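Local structure of importin subunit beta-1 (Saccharomyces cerevisiae, 5OWU) at residues F80-I85 with I122-E126; A100-L104 with A115-I119. The protein carries proteins into the nucleus by pairing with importin alpha, the subunit that recognises the classical nuclear localization signal of the cargo. One frame throughout, in Å; residues are numbered along the deposited sequence.

Contact 1: residues F80-I85 with I122-E126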
loop_
_atom_site.group_PDB
_atom_site.type_symbol
_atom_site.label_atom_id
_atom_site.label_comp_id
_atom_site.label_asym_id
_atom_site.label_seq_id
_atom_site.Cartn_x
_atom_site.Cartn_y
_atom_site.Cartn_z
ATOM N N PHE A 80 -7.963 -26.532 7.878
ATOM C CA PHE A 80 -7.151 -27.478 7.121
ATOM C C PHE A 80 -6.213 -28.253 8.036
ATOM O O PHE A 80 -6.032 -29.468 7.874
ATOM C CB PHE A 80 -6.341 -26.742 6.047
ATOM C CG PHE A 80 -7.152 -26.236 4.878
ATOM C CD1 PHE A 80 -8.465 -26.633 4.674
ATOM C CD2 PHE A 80 -6.575 -25.368 3.959
ATOM C CE1 PHE A 80 -9.188 -26.160 3.591
ATOM C CE2 PHE A 80 -7.294 -24.901 2.877
ATOM C CZ PHE A 80 -8.609 -25.297 2.698
ATOM N N ALA A 81 -5.607 -27.568 9.007
ATOM C CA ALA A 81 -4.697 -28.250 9.920
ATOM C C ALA A 81 -5.432 -29.334 10.694
ATOM O O ALA A 81 -4.978 -30.484 10.767
ATOM C CB ALA A 81 -4.050 -27.244 10.876
ATOM N N GLN A 82 -6.580 -28.987 11.282
ATOM C CA GLN A 82 -7.313 -29.981 12.058
ATOM C C GLN A 82 -7.828 -31.121 11.182
ATOM O O GLN A 82 -7.884 -32.274 11.635
ATOM C CB GLN A 82 -8.469 -29.321 12.807
ATOM C CG GLN A 82 -9.297 -30.324 13.616
ATOM C CD GLN A 82 -10.312 -29.666 14.525
ATOM O OE1 GLN A 82 -10.140 -28.524 14.948
ATOM N NE2 GLN A 82 -11.382 -30.391 14.829
ATOM N N ARG A 83 -8.216 -30.829 9.938
ATOM C CA ARG A 83 -8.657 -31.899 9.047
ATOM C C ARG A 83 -7.514 -32.860 8.726
ATOM O O ARG A 83 -7.706 -34.079 8.722
ATOM C CB ARG A 83 -9.245 -31.326 7.757
ATOM C CG ARG A 83 -9.626 -32.422 6.760
ATOM C CD ARG A 83 -10.369 -31.896 5.561
ATOM N NE ARG A 83 -9.585 -30.936 4.795
ATOM C CZ ARG A 83 -9.983 -30.421 3.637
ATOM N NH1 ARG A 83 -11.141 -30.792 3.119
ATOM N NH2 ARG A 83 -9.224 -29.544 2.991
ATOM N N TRP A 84 -6.325 -32.337 8.429
ATOM C CA TRP A 84 -5.170 -33.211 8.243
ATOM C C TRP A 84 -4.918 -34.051 9.488
ATOM O O TRP A 84 -4.706 -35.269 9.406
ATOM C CB TRP A 84 -3.929 -32.381 7.906
ATOM C CG TRP A 84 -2.666 -33.188 7.875
ATOM C CD1 TRP A 84 -1.748 -33.302 8.873
ATOM C CD2 TRP A 84 -2.188 -34.002 6.797
ATOM N NE1 TRP A 84 -0.725 -34.127 8.485
ATOM C CE2 TRP A 84 -0.968 -34.572 7.215
ATOM C CE3 TRP A 84 -2.668 -34.299 5.519
ATOM C CZ2 TRP A 84 -0.218 -35.418 6.399
ATOM C CZ3 TRP A 84 -1.927 -35.143 4.712
ATOM C CH2 TRP A 84 -0.715 -35.692 5.154
ATOM N N ILE A 85 -4.953 -33.416 10.657
ATOM C CA ILE A 85 -4.577 -34.106 11.885
ATOM C C ILE A 85 -5.564 -35.220 12.217
ATOM O O ILE A 85 -5.154 -36.326 12.598
ATOM C CB ILE A 85 -4.446 -33.089 13.033
ATOM C CG1 ILE A 85 -3.205 -32.219 12.788
ATOM C CG2 ILE A 85 -4.373 -33.796 14.386
ATOM C CD1 ILE A 85 -3.119 -31.000 13.655
ATOM N N ILE A 122 2.514 -29.685 4.457
ATOM C CA ILE A 122 2.391 -30.684 5.512
ATOM C C ILE A 122 3.265 -30.298 6.698
ATOM O O ILE A 122 2.830 -30.347 7.852
ATOM C CB ILE A 122 2.745 -32.081 4.972
ATOM C CG1 ILE A 122 1.727 -32.515 3.910
ATOM C CG2 ILE A 122 2.783 -33.108 6.109
ATOM C CD1 ILE A 122 2.205 -33.667 3.048
ATOM N N ALA A 123 4.513 -29.904 6.428
ATOM C CA ALA A 123 5.422 -29.493 7.494
ATOM C C ALA A 123 4.847 -28.331 8.283
ATOM O O ALA A 123 4.949 -28.296 9.512
ATOM C CB ALA A 123 6.786 -29.107 6.913
ATOM N N ASP A 124 4.257 -27.356 7.590
ATOM C CA ASP A 124 3.659 -26.226 8.281
ATOM C C ASP A 124 2.559 -26.680 9.221
ATOM O O ASP A 124 2.305 -26.021 10.234
ATOM C CB ASP A 124 3.114 -25.215 7.276
ATOM C CG ASP A 124 4.204 -24.326 6.693
ATOM O OD1 ASP A 124 5.322 -24.320 7.238
ATOM O OD2 ASP A 124 3.945 -23.632 5.694
ATOM N N ILE A 125 1.895 -27.796 8.915
ATOM C CA ILE A 125 0.927 -28.322 9.875
ATOM C C ILE A 125 1.619 -29.081 11.004
ATOM O O ILE A 125 1.310 -28.879 12.181
ATOM C CB ILE A 125 -0.103 -29.212 9.165
ATOM C CG1 ILE A 125 -0.984 -28.361 8.257
ATOM C CG2 ILE A 125 -0.970 -29.949 10.199
ATOM C CD1 ILE A 125 -1.673 -29.156 7.167
ATOM N N GLU A 126 2.550 -29.973 10.676
ATOM C CA GLU A 126 3.014 -30.959 11.645
ATOM C C GLU A 126 4.152 -30.468 12.542
ATOM O O GLU A 126 4.159 -30.771 13.738
ATOM C CB GLU A 126 3.448 -32.229 10.919
ATOM C CG GLU A 126 2.284 -32.937 10.194
ATOM C CD GLU A 126 2.526 -34.421 10.005
ATOM O OE1 GLU A 126 3.673 -34.877 10.207
ATOM O OE2 GLU A 126 1.564 -35.138 9.655
#
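Trp84 and Glu126 form the one hydrogen bond between residues 80-85 and 122-126. The indole NE1 donates to Glu126 OE2 at 2.8 Å, with an N-H...O angle of 163°. The oxygen lies at the ring edge, almost exactly in the indole plane. On the glutamate side the N-H comes to the anti side of OE2, slightly out of the carboxylate plane, and the two flat groups are turned 54° apart. OE1 of the same carboxylate makes a salt bridge with Lys97, so each oxygen has its own partner.

The rest is largely apolar. Ile122 CG1 lies over one face of the indole, toward its rim; Ile122 CG2 is 3.8 Å from Trp84 CZ2. Ile125 meets the ring obliquely, with CG2 3.7 Å from Trp84 CD1. Trp84 has its CG anti to the backbone N (chi1 173°), which carries the ring across toward helix 109-126. Lys93 makes a cation-pi contact with Trp84. Ile125 also reaches Ala81, where CG1 is 4.1 Å from Ala81 CA. The small alanine lets the backbones come near here. Ile85 and Ile125 point past one another, with Ile85 CG1 4.1 Å from Ile125 CG2.

The helix segments cross nearly at right angles, and Trp84 and Ile125 carry most of the buried area. A phenylalanine in place of Trp84 would probably leave Glu126 OE2 without its N-H donor and Ile122 with less ring to pack on. The carboxylate of Glu126 has the indole N-H and Lys97 as partners, which probably stabilise its negative charge in this buried place.

Contact 2: residues A100-L104 with A115-I119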
loop_
_atom_site.group_PDB
_atom_site.type_symbol
_atom_site.label_atom_id
_atom_site.label_comp_id
_atom_site.label_asym_id
_atom_site.label_seq_id
_atom_site.Cartn_x
_atom_site.Cartn_y
_atom_site.Cartn_z
ATOM N N ALA A 100 5.530 -37.832 -1.263
ATOM C CA ALA A 100 6.005 -36.476 -1.500
ATOM C C ALA A 100 7.526 -36.414 -1.480
ATOM O O ALA A 100 8.142 -35.770 -2.337
ATOM C CB ALA A 100 5.426 -35.533 -0.448
ATOM N N LEU A 101 8.151 -37.077 -0.506
ATOM C CA LEU A 101 9.610 -37.095 -0.447
ATOM C C LEU A 101 10.201 -37.817 -1.648
ATOM O O LEU A 101 11.267 -37.434 -2.138
ATOM C CB LEU A 101 10.075 -37.752 0.853
ATOM C CG LEU A 101 9.984 -36.885 2.112
ATOM C CD1 LEU A 101 10.099 -37.743 3.362
ATOM C CD2 LEU A 101 11.062 -35.808 2.099
ATOM N N THR A 102 9.523 -38.852 -2.144
ATOM C CA THR A 102 9.974 -39.501 -3.370
ATOM C C THR A 102 9.962 -38.518 -4.530
ATOM O O THR A 102 10.928 -38.427 -5.294
ATOM C CB THR A 102 9.094 -40.711 -3.684
ATOM O OG1 THR A 102 9.312 -41.731 -2.703
ATOM C CG2 THR A 102 9.404 -41.270 -5.080
ATOM N N ALA A 103 8.876 -37.758 -4.668
ATOM C CA ALA A 103 8.786 -36.808 -5.768
ATOM C C ALA A 103 9.788 -35.665 -5.610
ATOM O O ALA A 103 10.236 -35.091 -6.611
ATOM C CB ALA A 103 7.361 -36.267 -5.865
ATOM N N LEU A 104 10.172 -35.337 -4.372
ATOM C CA LEU A 104 11.064 -34.203 -4.149
ATOM C C LEU A 104 12.384 -34.379 -4.889
ATOM O O LEU A 104 12.960 -33.401 -5.387
ATOM C CB LEU A 104 11.324 -34.017 -2.659
ATOM C CG LEU A 104 12.187 -32.802 -2.317
ATOM C CD1 LEU A 104 11.440 -31.509 -2.591
ATOM C CD2 LEU A 104 12.648 -32.871 -0.872
ATOM N N ALA A 115 6.319 -31.022 -5.433
ATOM C CA ALA A 115 6.540 -31.819 -4.236
ATOM C C ALA A 115 7.057 -30.957 -3.092
ATOM O O ALA A 115 6.665 -31.146 -1.936
ATOM C CB ALA A 115 7.517 -32.949 -4.550
ATOM N N ALA A 116 7.936 -30.000 -3.395
ATOM C CA ALA A 116 8.466 -29.120 -2.362
ATOM C C ALA A 116 7.359 -28.284 -1.738
ATOM O O ALA A 116 7.338 -28.076 -0.519
ATOM C CB ALA A 116 9.552 -28.215 -2.946
ATOM N N GLN A 117 6.432 -27.786 -2.558
ATOM C CA GLN A 117 5.314 -27.022 -2.010
ATOM C C GLN A 117 4.411 -27.896 -1.139
ATOM O O GLN A 117 3.924 -27.448 -0.089
ATOM C CB GLN A 117 4.519 -26.383 -3.143
ATOM C CG GLN A 117 5.303 -25.394 -3.975
ATOM C CD GLN A 117 4.422 -24.621 -4.938
ATOM O OE1 GLN A 117 3.477 -23.948 -4.532
ATOM N NE2 GLN A 117 4.735 -24.711 -6.223
ATOM N N LEU A 118 4.180 -29.147 -1.555
ATOM C CA LEU A 118 3.350 -30.056 -0.764
ATOM C C LEU A 118 4.013 -30.393 0.567
ATOM O O LEU A 118 3.372 -30.349 1.630
ATOM C CB LEU A 118 3.073 -31.335 -1.566
ATOM C CG LEU A 118 2.275 -32.440 -0.861
ATOM C CD1 LEU A 118 0.912 -31.931 -0.492
ATOM C CD2 LEU A 118 2.159 -33.661 -1.740
ATOM N N ILE A 119 5.299 -30.751 0.519
ATOM C CA ILE A 119 6.061 -30.997 1.736
ATOM C C ILE A 119 5.978 -29.789 2.653
ATOM O O ILE A 119 5.762 -29.925 3.861
ATOM C CB ILE A 119 7.521 -31.347 1.393
ATOM C CG1 ILE A 119 7.589 -32.735 0.753
ATOM C CG2 ILE A 119 8.407 -31.282 2.638
ATOM C CD1 ILE A 119 8.900 -33.025 0.060
#
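Ala103 and Ala115 meet methyl to methyl, with their CB atoms 3.6 Å apart. Ala115 CB also rests against the backbone of the other helix, 3.6 Å from both Ala100 O and Leu104 N. These small side chains let the segments 100-104 and 115-119 approach to 8.7 Å between axes. The segments run roughly antiparallel, at 144°.

Larger side chains complete the apolar contact, and no hydrogen bond crosses it. Ile119 has the most surface covered by the opposite segment. Its CG1 sits beside the backbone N (chi1 -71°), and the chain continues extended to CD1, which enters between Ala100 and Leu104. Ile119 CG1 is 3.7 Å from Ala100 CB, and CD1 is 3.8 Å from Leu104 CB. Leu101 adds its CD2 to the same methyl, crossing Ile119 at about a right angle. Leu118 CD2 meets Ala100 CB from a different direction, at 4.0 Å. Leu104 CD1 is 3.8 Å from Ala116 CB.

The two segments belong to helices 90-104 and 109-126, the antiparallel pair of HEAT repeat 3. Neighbouring helices of the solenoid pack against both. Leu104 and Ala116 also touch helix 149-165, while Leu101, Leu104 and Ile119 touch helix 133-142. Leu118 reaches Leu65 of helix 55-67, so the pair is packed between earlier and later helices of the chain.

Both contacts use helix 109-126: contact 2 its middle, contact 1 its last residues. Their centres are 15 Å apart, and contact 2 is nested along the chain inside the loop that contact 1 closes. Contact 2 is buried and wholly apolar, joining the two helices of HEAT repeat 3 in a near-antiparallel pair. Contact 1 is only partly buried. It brings the preceding helix 74-87 across the end of helix 109-126, nearly at right angles, and adds an indole-carboxylate hydrogen bond to its apolar packing. Small alanines are consistent with the closer axes in contact 2, whereas in contact 1 a tryptophan reaches across a somewhat wider gap.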